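Local coordinates for protein of unknown function (PDB 2Q9R) that is of unknown function but belongs to the DUF416 family, is mostly helical and holds benzoic acid in a pocket in the crystal, at residues Asp46-Val49 against Leu50-Ala53; His73-Arg76 against Leu77-Thr81. All blocks are in the same frame, centred on the assembly; numbering follows the deposited sequence.

Interaction 1 (Asp46-Val49 against Leu50-Ala53); sequences DPAV and LSTA
Thr52 lays its hydroxyl and CB against the carbonyl of Ala48, one turn back in the N-terminal part of helix 47-62, where Asp46 is the N-cap. Ala48 O is gripped twice: Thr52 OG1 donates to Ala48 O at 2.7 Å, and Thr52 N donates to the same oxygen at 2.9 Å. The two donors come from opposite faces of the carbonyl plane, the hydroxyl tilted 26° from it. With OG1 beside its own backbone N and anti to the carbonyl carbon (chi1 -59°), the hydroxyl is turned back along the helix, which makes this i to i-4 bond possible.

At the helix start, Asp46 OD1 accepts from Ala48 N at 3.2 Å, the N-H arriving well above the carboxylate plane, so one of the first amides of the helix is capped by a side chain. Pro47 O accepts from Ser51 N at 2.9 Å, the first regular i to i-4 bond here. Leu50 faces the interior instead, where its side chain packs on Tyr35 of helix 17-42 and on Val99 and Ile102 of helix 92-111; Pro47 also rests on helix 17-42. Within the turn, Leu50 CB lies 3.4 Å from Pro47 O, and its CD1 reaches back to 4.1 Å from Asp46 O.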
# COMPACT_ATOMS: atom_id res chain seq x y z
N ASP A 46 24.93 1.67 6.70
CA ASP A 46 25.07 3.08 6.39
C ASP A 46 24.44 3.41 5.03
O ASP A 46 25.05 3.14 3.98
CB ASP A 46 26.57 3.43 6.36
CG ASP A 46 26.81 4.88 6.03
OD1 ASP A 46 25.86 5.69 5.97
OD2 ASP A 46 27.97 5.22 5.88
N PRO A 47 23.24 4.00 5.04
CA PRO A 47 22.53 4.33 3.78
C PRO A 47 23.28 5.21 2.79
O PRO A 47 23.04 5.12 1.58
CB PRO A 47 21.24 5.02 4.28
CG PRO A 47 21.02 4.42 5.63
CD PRO A 47 22.42 4.34 6.21
N ALA A 48 24.24 6.00 3.28
CA ALA A 48 25.05 6.87 2.44
C ALA A 48 25.91 6.08 1.44
O ALA A 48 26.31 6.59 0.39
CB ALA A 48 25.93 7.76 3.31
N VAL A 49 26.22 4.84 1.79
CA VAL A 49 26.97 3.97 0.86
C VAL A 49 26.13 3.67 -0.39
O VAL A 49 26.66 3.67 -1.52
CB VAL A 49 27.45 2.66 1.57
CG1 VAL A 49 27.76 1.59 0.54
CG2 VAL A 49 28.65 2.95 2.49
N LEU A 50 24.83 3.44 -0.17
CA LEU A 50 23.88 3.21 -1.25
C LEU A 50 23.61 4.51 -2.01
O LEU A 50 23.59 4.50 -3.23
CB LEU A 50 22.57 2.62 -0.75
CG LEU A 50 22.47 1.15 -0.33
CD1 LEU A 50 23.27 0.95 0.99
CD2 LEU A 50 21.03 0.74 -0.18
N SER A 51 23.41 5.63 -1.30
CA SER A 51 23.12 6.87 -2.01
C SER A 51 24.33 7.36 -2.82
O SER A 51 24.14 7.94 -3.89
CB SER A 51 22.59 7.97 -1.08
OG SER A 51 23.51 8.27 -0.05
N THR A 52 25.55 7.12 -2.33
CA THR A 52 26.76 7.46 -3.07
C THR A 52 26.86 6.62 -4.34
O THR A 52 27.17 7.14 -5.41
CB THR A 52 28.06 7.21 -2.26
OG1 THR A 52 28.04 8.00 -1.07
CG2 THR A 52 29.28 7.62 -3.07
N ALA A 53 26.63 5.33 -4.22
CA ALA A 53 26.56 4.47 -5.39
C ALA A 53 25.49 4.96 -6.37
O ALA A 53 25.73 5.05 -7.58
CB ALA A 53 26.33 2.98 -4.96

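Interaction 2 (His73-Arg76 against Leu77-Thr81); sequences HLQR and LEDNT
Asn80 folds back over the last turn of helix 70-79 and meets Arg76 from CB to its amide. Its CB lies 3.6 Å from Arg76 O, CG keeps a similar spacing, and ND2 closes to 2.8 Å from Arg76 O in a nearly straight hydrogen bond (171° at the hydrogen). The oxygen sits almost in the amide plane of Asn80. CG lies beside the backbone N (chi1 -75°), which lets the side chain return to the same carbonyl that Asn80 N also reaches, at 3.1 Å and from the opposite face. Asn80 is the first residue to leave helical backbone angles, so this is a C-terminal helix end closed by a side-chain amide. OD1 also serves Asp46 N and a glycerol.

On the exposed flank, Gln75 bends at its second torsion and sends NE2 to Asp79 OD1 at 3.2 Å, entering above the carboxylate plane, with the two flat groups turned 42° apart. Thr81 OG1 donates to Leu77 O at 2.7 Å just past the helix, while the Leu77 side chain packs on Val99, Ser103 and Leu106 of helix 92-111. A leucine in place of Asn80, lacking both amide atoms, would probably leave Asp46 N without its mate, loosening the helix junction. One neutral amide thus serves the end of its own helix through ND2 and the start of another through OD1.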
# COMPACT_ATOMS: atom_id res chain seq x y z
N HIS A 73 33.21 0.22 -4.47
CA HIS A 73 31.79 0.36 -4.14
C HIS A 73 31.07 -0.96 -3.93
O HIS A 73 30.24 -1.07 -3.02
CB HIS A 73 31.09 1.20 -5.21
CG HIS A 73 31.50 2.63 -5.15
ND1 HIS A 73 30.97 3.51 -4.23
CD2 HIS A 73 32.45 3.31 -5.83
CE1 HIS A 73 31.56 4.68 -4.36
NE2 HIS A 73 32.46 4.59 -5.32
N LEU A 74 31.35 -1.95 -4.79
CA LEU A 74 30.79 -3.30 -4.63
C LEU A 74 31.18 -3.88 -3.27
O LEU A 74 30.37 -4.49 -2.59
CB LEU A 74 31.26 -4.24 -5.75
CG LEU A 74 30.66 -4.01 -7.14
CD1 LEU A 74 31.32 -4.95 -8.17
CD2 LEU A 74 29.13 -4.18 -7.11
N GLN A 75 32.42 -3.66 -2.86
CA GLN A 75 32.84 -4.15 -1.56
C GLN A 75 32.14 -3.43 -0.41
O GLN A 75 31.75 -4.05 0.57
CB GLN A 75 34.37 -4.07 -1.40
CG GLN A 75 34.86 -4.71 -0.13
CD GLN A 75 34.52 -6.18 -0.09
OE1 GLN A 75 34.95 -6.93 -0.96
NE2 GLN A 75 33.72 -6.59 0.90
N ARG A 76 32.01 -2.11 -0.52
CA ARG A 76 31.28 -1.35 0.52
C ARG A 76 29.81 -1.73 0.56
O ARG A 76 29.22 -1.85 1.64
CB ARG A 76 31.40 0.15 0.31
CG ARG A 76 32.78 0.69 0.63
CD ARG A 76 32.73 2.16 1.03
NE ARG A 76 34.09 2.69 1.18
CZ ARG A 76 34.76 3.39 0.25
NH1 ARG A 76 34.22 3.69 -0.93
NH2 ARG A 76 36.00 3.81 0.52
N LEU A 77 29.22 -1.93 -0.61
CA LEU A 77 27.85 -2.40 -0.66
C LEU A 77 27.69 -3.74 0.06
O LEU A 77 26.78 -3.91 0.88
CB LEU A 77 27.37 -2.47 -2.11
CG LEU A 77 27.13 -1.07 -2.75
CD1 LEU A 77 27.12 -1.07 -4.29
CD2 LEU A 77 25.82 -0.49 -2.22
N GLU A 78 28.59 -4.69 -0.21
CA GLU A 78 28.49 -5.99 0.43
C GLU A 78 28.65 -5.86 1.95
O GLU A 78 27.88 -6.46 2.69
CB GLU A 78 29.47 -7.00 -0.17
CG GLU A 78 29.16 -8.49 0.17
CD GLU A 78 27.78 -8.97 -0.32
OE1 GLU A 78 27.29 -8.47 -1.36
OE2 GLU A 78 27.20 -9.86 0.35
N ASP A 79 29.59 -5.03 2.41
CA ASP A 79 29.79 -4.79 3.85
C ASP A 79 28.53 -4.26 4.51
O ASP A 79 28.29 -4.49 5.68
CB ASP A 79 30.94 -3.80 4.09
CG ASP A 79 32.32 -4.38 3.73
OD1 ASP A 79 32.45 -5.62 3.63
OD2 ASP A 79 33.26 -3.58 3.53
N ASN A 80 27.71 -3.56 3.74
CA ASN A 80 26.46 -3.01 4.24
C ASN A 80 25.19 -3.81 3.88
O ASN A 80 24.06 -3.28 3.96
CB ASN A 80 26.34 -1.57 3.74
CG ASN A 80 27.25 -0.64 4.49
OD1 ASN A 80 26.89 -0.16 5.55
ND2 ASN A 80 28.45 -0.42 3.96
N THR A 81 25.37 -5.05 3.46
CA THR A 81 24.25 -5.89 3.10
C THR A 81 23.97 -6.75 4.33
O THR A 81 24.84 -7.49 4.79
CB THR A 81 24.56 -6.77 1.91
OG1 THR A 81 24.96 -5.96 0.80
CG2 THR A 81 23.29 -7.62 1.52

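Overall arrangement
Interactions 1 and 2 sit on consecutive helices, 47-62 and 70-79, with centres about 9 Å apart and on the same side of the chain's centre. They touch directly: Asp46 N hydrogen-bonds Asn80 OD1 at 2.9 Å, joining the start of one helix to the end of the next. Packing extends this junction, with Val49 CG2 at 3.7 Å from Asn80 ND2 and Thr52 CG2 at 3.9 Å from His73 CE1. Helix 92-111 takes side chains from both, since Leu50 and Leu77 each pack on Val99. A bound benzoic acid lies about 11 Å from the side chain of Pro47, so interaction 1 lies apart from the benzoic acid pocket, which includes Asn34, Leu37 and Phe38.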